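Local structure of saframycin Mx1 synthetase B (Legionella pneumophila subsp. pneumophila, 3KXW) at residues A[518-526]-A[572-580]. The protein is a fatty acid AMP ligase of the ANL clan, with a large AMP-binding domain and a smaller C-terminal domain. Numbering follows the deposited sequence.
Sequences QDNLFNEIF and IVATWQLNK
Helix residues 518-526 and the strand within 572-580 face each other with Phe522 directly against Trp576, their CA atoms 7.0 Å apart. The axes run in broadly the same direction, 49° apart, with a closest approach of 9.8 Å. One helical turn matches two strand residues, so Gln518, Phe522 and Phe526 come opposite Ala574, Trp576 and Leu578.

Phe522 and Trp576 make the main grip, their side chains lying alongside and antiparallel. Trp576 CB sits squarely over the phenyl face, 3.3 Å from the ring centroid, while Phe522 CB lies over the five-membered ring of the indole: reciprocal CH-pi contacts. The phenyl and five-membered ring planes, 30° apart, are offset with little face-to-face overlap. Trp576 CG, anti to the backbone N (chi1 175°) and beside the carbonyl carbon, carries the indole along the strand toward Leu578. Ala574 CB approaches the edge of the Phe522 ring near its CZ.

Strand 574-577 is the edge strand of the C-terminal domain's four-stranded mixed sheet, on which helix 515-533 packs. It enters through a classic beta bulge, in which Val573 and Ala574 share Leu542 as partner on the antiparallel strand 539-544. Phe522 also touches Ile540 and Leu542.

Farther along, Phe526 CD1 meets Trp576 CH2 at 3.8 Å, the side chains crossing at about a right angle, and Phe526 CE1 reaches Leu578 CD2. Helix 269-277 of the AMP-binding domain meets the C-terminal domain here: Lys276 makes a cation-pi contact with the indole and Tyr273 meets the Phe526 ring.

A water in the indole plane, at its edge, accepts from Trp576 NE1 (2.8 Å) and donates to Asn523 OD1 (2.7 Å). At the other end the extended Gln518 chain brings its amide against Ala574 CB, OE1 nearest (3.2 Å), and NE2 bonds to a second water, which donates only weakly to Val573 O.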
# COMPACT_ATOMS: atom_id res chain seq x y z
N GLN A 518 28.43 2.96 -5.50
CA GLN A 518 27.76 3.00 -4.21
C GLN A 518 26.30 3.38 -4.40
O GLN A 518 25.40 2.68 -3.94
CB GLN A 518 28.44 3.99 -3.27
CG GLN A 518 29.79 3.51 -2.72
CD GLN A 518 30.42 4.52 -1.77
OE1 GLN A 518 29.77 5.50 -1.39
NE2 GLN A 518 31.67 4.30 -1.39
N ASP A 519 26.07 4.49 -5.09
CA ASP A 519 24.70 4.92 -5.38
C ASP A 519 23.86 3.86 -6.04
O ASP A 519 22.71 3.63 -5.63
CB ASP A 519 24.72 6.21 -6.20
CG ASP A 519 25.11 7.41 -5.37
OD1 ASP A 519 25.30 7.25 -4.15
OD2 ASP A 519 25.22 8.53 -5.92
N ASN A 520 24.41 3.21 -7.07
CA ASN A 520 23.73 2.12 -7.76
C ASN A 520 23.43 0.98 -6.79
O ASN A 520 22.33 0.44 -6.78
CB ASN A 520 24.63 1.57 -8.89
CG ASN A 520 24.68 2.49 -10.11
OD1 ASN A 520 23.74 3.26 -10.35
ND2 ASN A 520 25.77 2.41 -10.89
N LEU A 521 24.41 0.65 -5.96
CA LEU A 521 24.23 -0.43 -4.99
C LEU A 521 23.10 -0.12 -4.00
O LEU A 521 22.26 -0.98 -3.75
CB LEU A 521 25.53 -0.71 -4.22
CG LEU A 521 25.45 -1.72 -3.07
CD1 LEU A 521 24.83 -3.06 -3.55
CD2 LEU A 521 26.83 -1.94 -2.48
N PHE A 522 23.11 1.09 -3.45
CA PHE A 522 22.06 1.54 -2.52
C PHE A 522 20.68 1.43 -3.17
O PHE A 522 19.74 0.94 -2.55
CB PHE A 522 22.26 3.00 -2.08
CG PHE A 522 23.48 3.23 -1.22
CD1 PHE A 522 23.80 2.36 -0.19
CD2 PHE A 522 24.29 4.34 -1.44
CE1 PHE A 522 24.93 2.58 0.59
CE2 PHE A 522 25.42 4.57 -0.67
CZ PHE A 522 25.75 3.69 0.33
N ASN A 523 20.57 1.89 -4.41
CA ASN A 523 19.30 1.77 -5.13
C ASN A 523 18.87 0.33 -5.39
O ASN A 523 17.69 0.01 -5.29
CB ASN A 523 19.36 2.59 -6.43
CG ASN A 523 19.60 4.06 -6.18
OD1 ASN A 523 19.20 4.58 -5.14
ND2 ASN A 523 20.26 4.74 -7.11
N GLU A 524 19.83 -0.54 -5.70
CA GLU A 524 19.53 -1.95 -5.94
C GLU A 524 19.05 -2.61 -4.67
O GLU A 524 18.15 -3.45 -4.68
CB GLU A 524 20.77 -2.69 -6.47
CG GLU A 524 21.05 -2.38 -7.92
CD GLU A 524 22.46 -2.75 -8.36
OE1 GLU A 524 23.32 -3.02 -7.49
OE2 GLU A 524 22.71 -2.75 -9.58
N ILE A 525 19.67 -2.24 -3.55
CA ILE A 525 19.25 -2.79 -2.29
C ILE A 525 17.81 -2.34 -1.98
O ILE A 525 16.96 -3.15 -1.66
CB ILE A 525 20.19 -2.40 -1.17
CG1 ILE A 525 21.53 -3.12 -1.37
CG2 ILE A 525 19.58 -2.78 0.16
CD1 ILE A 525 22.69 -2.57 -0.49
N PHE A 526 17.56 -1.04 -2.12
CA PHE A 526 16.21 -0.55 -1.85
C PHE A 526 15.17 -1.27 -2.70
O PHE A 526 14.15 -1.76 -2.19
CB PHE A 526 16.11 0.98 -2.03
CG PHE A 526 14.81 1.54 -1.53
CD1 PHE A 526 14.68 2.01 -0.23
CD2 PHE A 526 13.70 1.53 -2.35
CE1 PHE A 526 13.45 2.52 0.22
CE2 PHE A 526 12.47 2.01 -1.90
CZ PHE A 526 12.35 2.50 -0.61
N ILE A 572 33.41 2.45 8.68
CA ILE A 572 32.31 2.62 7.75
C ILE A 572 32.81 3.11 6.40
O ILE A 572 33.54 4.09 6.32
CB ILE A 572 31.25 3.61 8.30
CG1 ILE A 572 30.48 2.97 9.46
CG2 ILE A 572 30.28 4.02 7.21
CD1 ILE A 572 29.29 3.80 9.94
N VAL A 573 32.41 2.42 5.33
CA VAL A 573 32.77 2.81 3.98
C VAL A 573 31.84 3.91 3.49
O VAL A 573 32.29 4.92 2.93
CB VAL A 573 32.67 1.62 3.01
CG1 VAL A 573 32.83 2.08 1.56
CG2 VAL A 573 33.69 0.54 3.39
N ALA A 574 30.54 3.72 3.68
CA ALA A 574 29.58 4.76 3.30
C ALA A 574 28.25 4.49 3.95
O ALA A 574 27.96 3.36 4.36
CB ALA A 574 29.43 4.84 1.77
N THR A 575 27.45 5.54 4.05
CA THR A 575 26.11 5.42 4.62
C THR A 575 25.16 6.07 3.65
O THR A 575 25.50 7.07 3.03
CB THR A 575 26.02 6.10 6.00
OG1 THR A 575 26.92 5.45 6.91
CG2 THR A 575 24.60 6.00 6.59
N TRP A 576 23.96 5.51 3.52
CA TRP A 576 22.91 6.11 2.70
C TRP A 576 21.71 6.29 3.63
O TRP A 576 21.36 5.37 4.36
CB TRP A 576 22.58 5.15 1.56
CG TRP A 576 21.43 5.49 0.64
CD1 TRP A 576 21.51 6.15 -0.56
CD2 TRP A 576 20.06 5.09 0.79
NE1 TRP A 576 20.26 6.21 -1.15
CE2 TRP A 576 19.35 5.57 -0.34
CE3 TRP A 576 19.35 4.38 1.77
CZ2 TRP A 576 17.98 5.37 -0.50
CZ3 TRP A 576 17.98 4.18 1.61
CH2 TRP A 576 17.31 4.68 0.48
N GLN A 577 21.10 7.47 3.60
CA GLN A 577 19.92 7.76 4.41
C GLN A 577 18.81 8.29 3.53
O GLN A 577 18.91 9.40 2.98
CB GLN A 577 20.24 8.78 5.51
CG GLN A 577 21.26 8.32 6.55
CD GLN A 577 20.65 7.44 7.63
OE1 GLN A 577 19.60 6.83 7.42
NE2 GLN A 577 21.30 7.36 8.79
N LEU A 578 17.74 7.52 3.39
CA LEU A 578 16.63 7.89 2.50
C LEU A 578 16.12 9.31 2.73
O LEU A 578 15.86 10.05 1.77
CB LEU A 578 15.47 6.89 2.66
CG LEU A 578 14.16 7.25 1.96
CD1 LEU A 578 14.38 7.46 0.49
CD2 LEU A 578 13.15 6.13 2.20
N ASN A 579 15.97 9.69 3.99
CA ASN A 579 15.27 10.94 4.29
C ASN A 579 16.18 12.13 4.49
O ASN A 579 15.72 13.21 4.87
CB ASN A 579 14.26 10.77 5.43
CG ASN A 579 14.90 10.48 6.75
OD1 ASN A 579 16.11 10.66 6.93
ND2 ASN A 579 14.09 10.02 7.69
N LYS A 580 17.47 11.93 4.20
CA LYS A 580 18.45 13.00 4.32
C LYS A 580 18.91 13.50 2.96
O LYS A 580 19.03 12.72 2.01
CB LYS A 580 19.67 12.55 5.13
CG LYS A 580 19.58 12.85 6.61
CD LYS A 580 20.90 13.47 7.08
CE LYS A 580 22.09 12.77 6.43
NZ LYS A 580 23.39 13.36 6.87
O HOH W 1 33.54 5.99 0.01
O HOH W 2 19.54 6.86 -3.74